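Local coordinates for protein betainyl-CoA thiolase (Pseudomonas putida, PDB 2HLJ) that probably acts on acyl-CoA thioesters as a hot-dog-fold enzyme, transferring the acyl group of betainyl-CoA or hydrolysing fatty acyl-CoA, at residues K88-H94 with A107-L113; V12-V17 with V70-T74; H63-L67 with Y148-I153. All blocks are in the same frame, centred on the assembly; numbering follows the deposited sequence.

Interaction 1: K88-H94 with A107-L113; sequences KRLHVYH and ASEQMLL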
# COMPACT_ATOMS: atom_id res chain seq x y z
N LYS A 88 4.65 -16.12 -15.20
CA LYS A 88 5.10 -15.98 -13.82
C LYS A 88 4.54 -14.79 -13.03
O LYS A 88 4.93 -14.60 -11.86
CB LYS A 88 6.62 -15.94 -13.78
CG LYS A 88 7.24 -14.76 -14.44
CD LYS A 88 8.73 -15.02 -14.75
CE LYS A 88 9.49 -13.70 -14.92
NZ LYS A 88 10.98 -13.80 -15.09
N ARG A 89 3.62 -14.04 -13.62
CA ARG A 89 3.03 -12.87 -12.96
C ARG A 89 1.53 -13.01 -12.85
O ARG A 89 0.92 -13.60 -13.69
CB ARG A 89 3.38 -11.57 -13.70
CG ARG A 89 4.80 -11.04 -13.42
CD ARG A 89 5.28 -10.09 -14.51
NE ARG A 89 5.49 -10.87 -15.71
CZ ARG A 89 6.66 -11.37 -16.09
NH1 ARG A 89 7.78 -11.11 -15.42
NH2 ARG A 89 6.70 -12.13 -17.17
N LEU A 90 0.97 -12.52 -11.74
CA LEU A 90 -0.46 -12.48 -11.55
C LEU A 90 -0.91 -11.02 -11.41
O LEU A 90 -0.31 -10.26 -10.68
CB LEU A 90 -0.82 -13.31 -10.32
CG LEU A 90 -2.28 -13.55 -10.00
CD1 LEU A 90 -3.04 -14.21 -11.15
CD2 LEU A 90 -2.39 -14.38 -8.70
N HIS A 91 -1.96 -10.64 -12.15
CA HIS A 91 -2.51 -9.28 -12.09
C HIS A 91 -3.86 -9.40 -11.37
O HIS A 91 -4.76 -10.08 -11.84
CB HIS A 91 -2.61 -8.75 -13.52
CG HIS A 91 -2.99 -7.31 -13.62
ND1 HIS A 91 -3.39 -6.74 -14.81
CD2 HIS A 91 -3.02 -6.31 -12.70
CE1 HIS A 91 -3.65 -5.45 -14.61
NE2 HIS A 91 -3.43 -5.17 -13.34
N VAL A 92 -3.97 -8.77 -10.20
CA VAL A 92 -5.13 -8.94 -9.33
C VAL A 92 -5.74 -7.62 -8.85
O VAL A 92 -5.08 -6.58 -8.88
CB VAL A 92 -4.80 -9.80 -8.09
CG1 VAL A 92 -4.28 -11.16 -8.54
CG2 VAL A 92 -3.78 -9.11 -7.22
N TYR A 93 -7.00 -7.68 -8.44
CA TYR A 93 -7.73 -6.50 -8.01
C TYR A 93 -8.50 -6.91 -6.78
O TYR A 93 -9.26 -7.87 -6.86
CB TYR A 93 -8.71 -6.05 -9.11
CG TYR A 93 -9.54 -4.81 -8.79
CD1 TYR A 93 -9.03 -3.56 -8.98
CD2 TYR A 93 -10.85 -4.91 -8.34
CE1 TYR A 93 -9.76 -2.42 -8.73
CE2 TYR A 93 -11.60 -3.78 -8.07
CZ TYR A 93 -11.04 -2.53 -8.27
OH TYR A 93 -11.74 -1.36 -8.08
N HIS A 94 -8.23 -6.26 -5.65
CA HIS A 94 -8.95 -6.48 -4.41
C HIS A 94 -9.83 -5.28 -4.13
O HIS A 94 -9.44 -4.13 -4.42
CB HIS A 94 -7.98 -6.62 -3.22
CG HIS A 94 -7.09 -7.82 -3.27
ND1 HIS A 94 -7.56 -9.12 -3.30
CD2 HIS A 94 -5.74 -7.91 -3.23
CE1 HIS A 94 -6.54 -9.95 -3.29
NE2 HIS A 94 -5.42 -9.24 -3.20
N ALA A 107 -10.00 -0.10 -2.75
CA ALA A 107 -9.68 -1.03 -3.85
C ALA A 107 -8.18 -0.97 -4.16
O ALA A 107 -7.54 0.09 -3.97
CB ALA A 107 -10.53 -0.68 -5.08
N SER A 108 -7.60 -2.07 -4.63
CA SER A 108 -6.19 -2.09 -4.96
C SER A 108 -5.94 -2.98 -6.14
O SER A 108 -6.37 -4.13 -6.14
CB SER A 108 -5.37 -2.67 -3.78
OG SER A 108 -4.00 -2.60 -4.07
N GLU A 109 -5.20 -2.44 -7.12
CA GLU A 109 -4.72 -3.18 -8.27
C GLU A 109 -3.29 -3.56 -7.98
O GLU A 109 -2.53 -2.71 -7.55
CB GLU A 109 -4.76 -2.24 -9.50
CG GLU A 109 -4.46 -2.96 -10.81
CD GLU A 109 -4.28 -2.02 -11.98
OE1 GLU A 109 -4.36 -0.78 -11.78
OE2 GLU A 109 -4.06 -2.52 -13.11
N GLN A 110 -2.91 -4.82 -8.20
CA GLN A 110 -1.59 -5.27 -7.87
C GLN A 110 -1.04 -6.19 -8.90
O GLN A 110 -1.79 -6.91 -9.56
CB GLN A 110 -1.60 -6.05 -6.55
CG GLN A 110 -2.49 -5.42 -5.51
CD GLN A 110 -2.20 -5.93 -4.15
OE1 GLN A 110 -1.68 -7.03 -3.98
NE2 GLN A 110 -2.55 -5.14 -3.16
N MSE A 111 0.28 -6.17 -9.00
CA MSE A 111 1.01 -7.12 -9.82
C MSE A 111 1.97 -7.91 -8.93
O MSE A 111 2.75 -7.33 -8.18
CB MSE A 111 1.79 -6.38 -10.92
CG MSE A 111 2.56 -7.31 -11.84
SE MSE A 111 1.37 -8.24 -13.02
CE MSE A 111 0.79 -6.75 -14.12
N LEU A 112 1.91 -9.23 -9.03
CA LEU A 112 2.68 -10.12 -8.16
C LEU A 112 3.51 -11.06 -9.02
O LEU A 112 3.08 -11.42 -10.11
CB LEU A 112 1.71 -10.93 -7.30
CG LEU A 112 0.60 -10.17 -6.54
CD1 LEU A 112 -0.68 -10.87 -6.66
CD2 LEU A 112 1.00 -10.07 -5.05
N LEU A 113 4.72 -11.37 -8.56
CA LEU A 113 5.69 -12.22 -9.24
C LEU A 113 5.83 -13.53 -8.49
O LEU A 113 6.03 -13.52 -7.25
CB LEU A 113 7.07 -11.53 -9.27
CG LEU A 113 8.24 -12.32 -9.88
CD1 LEU A 113 7.98 -12.59 -11.34
CD2 LEU A 113 9.55 -11.59 -9.72
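The imidazole of H91 takes the selenomethionine methyl CE of M111, in the conformer described, over one face, a CH-pi contact 4.1 Å from the ring centroid, while the carboxylate of E109 and the carbonyl O of Q110 lie at its edge. H91 NE2 donates to E109 OE2 at 2.7 Å, the partner within 1° of the ring plane. OE2 uses its anti lone pair, and ring and carboxylate are nearly coplanar, 25° apart. With H91 CG anti to the backbone N (chi1 -172°), the ring reaches over the neighbouring strand; the other carboxylate oxygen, E109 OE1, is held by G150 N. Both carboxylate oxygens are thus held, which fixes the rotation of the group.

On the opposite face of the sheet, L112 CD1 meets V92 CG2 at 3.6 Å, their side chains crossing at about a right angle. There the H94 ring stands nearly perpendicular to the Q110 amide, whose NE2 bonds S108 OG at 3.1 Å, while S108 OG also bonds H63 O; T80 and T36 take the two ring nitrogens of H94. Helix 25-43 covers this face, touching L90, H94, S108 and Q110, whereas I153 and L155 of the second subunit pack on H91, E109 and M111. Six backbone hydrogen bonds join L90, V92 and H94 to L112, Q110 and S108: a regular antiparallel ladder in the sheet that wraps the central helix of the hot-dog fold.

Interaction 2: V12-V17 with V70-T74; sequences VQEDWV and VKLGT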
# COMPACT_ATOMS: atom_id res chain seq x y z
N VAL A 12 -11.98 -5.22 12.15
CA VAL A 12 -10.92 -4.24 12.44
C VAL A 12 -10.64 -4.18 13.94
O VAL A 12 -11.51 -3.83 14.73
CB VAL A 12 -11.29 -2.87 11.95
CG1 VAL A 12 -10.25 -1.81 12.38
CG2 VAL A 12 -11.50 -2.90 10.42
N GLN A 13 -9.37 -4.43 14.28
CA GLN A 13 -8.91 -4.55 15.65
C GLN A 13 -8.28 -3.22 16.10
O GLN A 13 -7.91 -2.41 15.27
CB GLN A 13 -7.87 -5.70 15.77
CG GLN A 13 -7.20 -6.19 14.44
CD GLN A 13 -6.32 -7.43 14.64
OE1 GLN A 13 -6.64 -8.53 14.19
NE2 GLN A 13 -5.19 -7.25 15.31
N GLU A 14 -8.19 -3.02 17.41
CA GLU A 14 -7.65 -1.80 17.98
C GLU A 14 -6.20 -1.54 17.60
O GLU A 14 -5.80 -0.39 17.57
CB GLU A 14 -7.77 -1.82 19.49
CG GLU A 14 -7.68 -0.44 20.12
CD GLU A 14 -8.11 -0.42 21.60
OE1 GLU A 14 -8.75 -1.39 22.08
OE2 GLU A 14 -7.81 0.60 22.27
N ASP A 15 -5.42 -2.56 17.25
CA ASP A 15 -4.03 -2.27 16.87
C ASP A 15 -3.86 -1.89 15.41
O ASP A 15 -2.73 -1.63 14.96
CB ASP A 15 -3.03 -3.35 17.31
CG ASP A 15 -3.37 -4.71 16.79
OD1 ASP A 15 -4.40 -4.85 16.10
OD2 ASP A 15 -2.60 -5.64 17.12
N TRP A 16 -4.97 -1.78 14.69
CA TRP A 16 -4.96 -1.25 13.32
C TRP A 16 -5.49 0.17 13.13
O TRP A 16 -5.50 0.69 11.99
CB TRP A 16 -5.77 -2.17 12.41
CG TRP A 16 -5.16 -3.51 12.19
CD1 TRP A 16 -3.93 -3.94 12.60
CD2 TRP A 16 -5.74 -4.57 11.48
NE1 TRP A 16 -3.72 -5.19 12.19
CE2 TRP A 16 -4.81 -5.62 11.48
CE3 TRP A 16 -6.96 -4.75 10.82
CZ2 TRP A 16 -5.06 -6.86 10.88
CZ3 TRP A 16 -7.21 -5.97 10.22
CH2 TRP A 16 -6.27 -7.01 10.25
N VAL A 17 -5.91 0.81 14.21
CA VAL A 17 -6.57 2.08 14.14
C VAL A 17 -5.75 3.16 14.82
O VAL A 17 -4.94 2.87 15.67
CB VAL A 17 -8.04 2.06 14.66
CG1 VAL A 17 -8.86 0.93 13.98
CG2 VAL A 17 -8.11 1.95 16.15
N VAL A 70 -12.64 3.45 7.80
CA VAL A 70 -13.18 2.25 8.37
C VAL A 70 -12.91 2.31 9.85
O VAL A 70 -11.78 2.54 10.28
CB VAL A 70 -12.56 0.99 7.72
CG1 VAL A 70 -13.14 -0.25 8.32
CG2 VAL A 70 -12.81 1.03 6.20
N LYS A 71 -13.95 2.14 10.64
CA LYS A 71 -13.88 2.37 12.05
C LYS A 71 -13.57 1.07 12.82
O LYS A 71 -13.85 -0.04 12.36
CB LYS A 71 -15.18 3.03 12.57
CG LYS A 71 -15.51 4.41 11.99
CD LYS A 71 -16.85 4.87 12.53
CE LYS A 71 -17.29 6.24 11.99
NZ LYS A 71 -16.32 7.34 12.30
N LEU A 72 -13.03 1.24 14.01
CA LEU A 72 -12.90 0.12 14.97
C LEU A 72 -14.12 -0.80 15.02
O LEU A 72 -15.25 -0.34 15.14
CB LEU A 72 -12.68 0.68 16.37
CG LEU A 72 -12.42 -0.34 17.49
CD1 LEU A 72 -11.10 -1.09 17.21
CD2 LEU A 72 -12.34 0.40 18.81
N GLY A 73 -13.89 -2.12 14.93
CA GLY A 73 -14.95 -3.12 15.08
C GLY A 73 -15.76 -3.40 13.83
O GLY A 73 -16.62 -4.28 13.81
N THR A 74 -15.48 -2.68 12.76
CA THR A 74 -16.16 -2.95 11.54
C THR A 74 -15.79 -4.34 11.01
O THR A 74 -14.59 -4.70 10.96
CB THR A 74 -15.83 -1.88 10.51
OG1 THR A 74 -16.15 -0.58 11.04
CG2 THR A 74 -16.64 -2.11 9.25
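V12 grips the turn at 70-74 with both its backbone polar groups: V12 N donates to T74 O at 2.9 Å, and V12 O receives G73 N at the same length. The first bond is nearly straight (168°), the second more bent (152°). Between these bonds the V12 side chain faces the turn, its CG2 meeting V70 CG1 at 3.8 Å and its CB lying close to K71 O. L72 reaches the other way, across the 12-17 loop: CG sits opposite the backbone N (chi1 -175°), and CD1 comes within 3.5 Å of E14 N, with V17 CG2 at the margin of the same patch.

The receiving turn is type II, from K71 to T74, with G73 at positive phi. K71 O closes it by accepting T74 N, and T74 OG1 adds a 2.7 Å bond to that oxygen from the same face of its plane. In the 12-17 loop, Q13 NE2 bonds D15 OD1 at 2.6 Å, and Q13 CG lies over the centre of the W16 ring, which in turn stacks with F27. L23 touches V12, W16 and V70, so it meets both loops.

Both hydrogen bonds across the contact are therefore backbone to backbone, while the branches of V12, V70, V17 and L72 give apolar contact.

Interaction 3: H63-L67 with Y148-I153; sequences HINYL and YMGRTI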
# COMPACT_ATOMS: atom_id res chain seq x y z
N HIS A 63 -1.34 -0.23 -6.56
CA HIS A 63 -2.01 1.05 -6.39
C HIS A 63 -3.11 0.81 -5.37
O HIS A 63 -3.65 -0.29 -5.31
CB HIS A 63 -2.63 1.56 -7.70
CG HIS A 63 -2.81 3.05 -7.73
ND1 HIS A 63 -4.03 3.64 -7.52
CD2 HIS A 63 -1.93 4.07 -7.88
CE1 HIS A 63 -3.89 4.95 -7.54
NE2 HIS A 63 -2.63 5.24 -7.75
N ILE A 64 -3.43 1.80 -4.56
CA ILE A 64 -4.57 1.67 -3.68
C ILE A 64 -5.33 2.97 -3.59
O ILE A 64 -4.74 4.04 -3.41
CB ILE A 64 -4.18 1.08 -2.30
CG1 ILE A 64 -5.38 1.08 -1.38
CG2 ILE A 64 -3.08 1.83 -1.66
CD1 ILE A 64 -5.14 0.16 -0.22
N ASN A 65 -6.63 2.86 -3.79
CA ASN A 65 -7.54 3.99 -3.59
C ASN A 65 -8.31 3.80 -2.33
O ASN A 65 -8.93 2.76 -2.16
CB ASN A 65 -8.49 4.07 -4.74
CG ASN A 65 -7.77 4.38 -6.01
OD1 ASN A 65 -7.18 3.49 -6.63
ND2 ASN A 65 -7.74 5.65 -6.37
N TYR A 66 -8.35 4.83 -1.49
CA TYR A 66 -9.10 4.76 -0.23
C TYR A 66 -10.31 5.67 -0.36
O TYR A 66 -10.15 6.88 -0.46
CB TYR A 66 -8.23 5.22 0.93
CG TYR A 66 -6.92 4.50 1.08
CD1 TYR A 66 -5.75 4.97 0.45
CD2 TYR A 66 -6.79 3.42 1.96
CE1 TYR A 66 -4.55 4.34 0.64
CE2 TYR A 66 -5.59 2.82 2.16
CZ TYR A 66 -4.48 3.25 1.49
OH TYR A 66 -3.29 2.59 1.72
N LEU A 67 -11.50 5.08 -0.43
CA LEU A 67 -12.74 5.82 -0.64
C LEU A 67 -13.42 6.19 0.67
O LEU A 67 -14.07 7.22 0.75
CB LEU A 67 -13.70 5.03 -1.54
CG LEU A 67 -13.24 4.73 -2.98
CD1 LEU A 67 -12.65 5.97 -3.68
CD2 LEU A 67 -12.24 3.61 -3.06
N TYR A 148 -11.12 0.90 -10.17
CA TYR A 148 -9.89 1.61 -9.80
C TYR A 148 -8.67 0.91 -10.42
O TYR A 148 -7.87 0.23 -9.75
CB TYR A 148 -9.81 1.74 -8.27
CG TYR A 148 -10.97 2.57 -7.76
CD1 TYR A 148 -10.89 3.95 -7.72
CD2 TYR A 148 -12.16 1.98 -7.38
CE1 TYR A 148 -11.97 4.72 -7.30
CE2 TYR A 148 -13.23 2.74 -6.93
CZ TYR A 148 -13.13 4.10 -6.92
OH TYR A 148 -14.18 4.83 -6.50
N MSE A 149 -8.56 1.11 -11.73
CA MSE A 149 -7.57 0.50 -12.57
C MSE A 149 -6.83 1.59 -13.27
O MSE A 149 -7.44 2.56 -13.66
CB MSE A 149 -8.27 -0.29 -13.66
CG MSE A 149 -9.11 -1.35 -13.11
SE MSE A 149 -7.94 -2.81 -12.93
CE MSE A 149 -8.50 -3.45 -14.81
N GLY A 150 -5.54 1.37 -13.52
CA GLY A 150 -4.75 2.32 -14.29
C GLY A 150 -4.74 3.70 -13.66
O GLY A 150 -4.59 4.70 -14.36
N ARG A 151 -4.86 3.77 -12.33
CA ARG A 151 -4.98 5.07 -11.68
C ARG A 151 -3.63 5.78 -11.50
O ARG A 151 -2.60 5.14 -11.28
CB ARG A 151 -5.69 4.91 -10.31
CG ARG A 151 -7.13 4.44 -10.42
CD ARG A 151 -7.88 5.46 -11.21
NE ARG A 151 -9.31 5.22 -11.31
CZ ARG A 151 -10.26 5.98 -10.77
NH1 ARG A 151 -9.95 7.05 -10.03
NH2 ARG A 151 -11.53 5.66 -10.97
N THR A 152 -3.67 7.11 -11.59
CA THR A 152 -2.50 7.95 -11.35
C THR A 152 -2.89 9.14 -10.48
O THR A 152 -4.04 9.56 -10.44
CB THR A 152 -1.84 8.49 -12.67
OG1 THR A 152 -2.81 9.23 -13.43
CG2 THR A 152 -1.29 7.36 -13.53
N ILE A 153 -1.92 9.65 -9.74
CA ILE A 153 -2.14 10.63 -8.69
C ILE A 153 -1.89 12.00 -9.26
O ILE A 153 -0.94 12.19 -10.01
CB ILE A 153 -1.16 10.39 -7.52
CG1 ILE A 153 -1.52 9.10 -6.78
CG2 ILE A 153 -1.19 11.55 -6.57
CD1 ILE A 153 -0.36 8.47 -5.98
O HOH W 1 -6.20 0.96 -7.76
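The edge strand 57-66 of the hot-dog sheet meets the C-terminal tail here, close to the dimer interface, where H63, I64 and N65 pair in an antiparallel ladder with a strand of the second subunit and carry the sheet across. The residues of 148-153 lie along the side chains of this strand rather than pairing with its backbone. R151 supplies the nearest approach to H63: its CB stands 3.3 Å from H63 CE1, and its carbonyl O lies over one face of the imidazole, 3.5 Å above the plane and toward the rim. I153 CG1 reaches the ring at its edge. H63 ND1 donates to N65 OD1 at 3.3 Å, a long bond in the ring plane but well above the carbonyl plane of the amide.

N65 in turn presses its amide on Y148, with N65 CG 3.6 Å from Y148 CD1 and the two planes 39° apart. Farther along, L67 and Y148 approach from opposite directions: L67 CD2 lies over one face of the phenol, 4.3 Å from its centroid, and L67 CD1 packs by Y148 OH. The R151 chain bends at chi2 (-60°), folding back so that Y148 CD1 sits over the centre of its guanidinium. Y93 OH bonds the backbone N of Y148, pinning the tail to strand 89-98. The H63 ring also meets H63 of the second subunit, and T152 packs on T152 of that chain. Between strand and tail, one bridge is made by solvent: a water lies within hydrogen-bonding distance of N65 OD1 and of Y148 O, the latter at 2.7 Å.

Interactions 1 and 3 share the antiparallel sheet, their centres 13 Å apart. Strand 104-114 lies between strands 89-98 and 57-66, and the bond from H63 N to E109 O joins the two contacts directly. Along the chain, interaction 1 is nested within the loop closed by interaction 3, and both touch the second subunit. Interaction 2 lies toward the periphery, with centres 25 Å from interaction 1 and 22 Å from interaction 3; it joins the loop before helix 25-43 to the one leading into strand 75-85, closes before interaction 1 opens, and its segments alternate with those of interaction 3. Interactions 1 and 3 thus follow one sheet to the dimer interface, while interaction 2 stands apart.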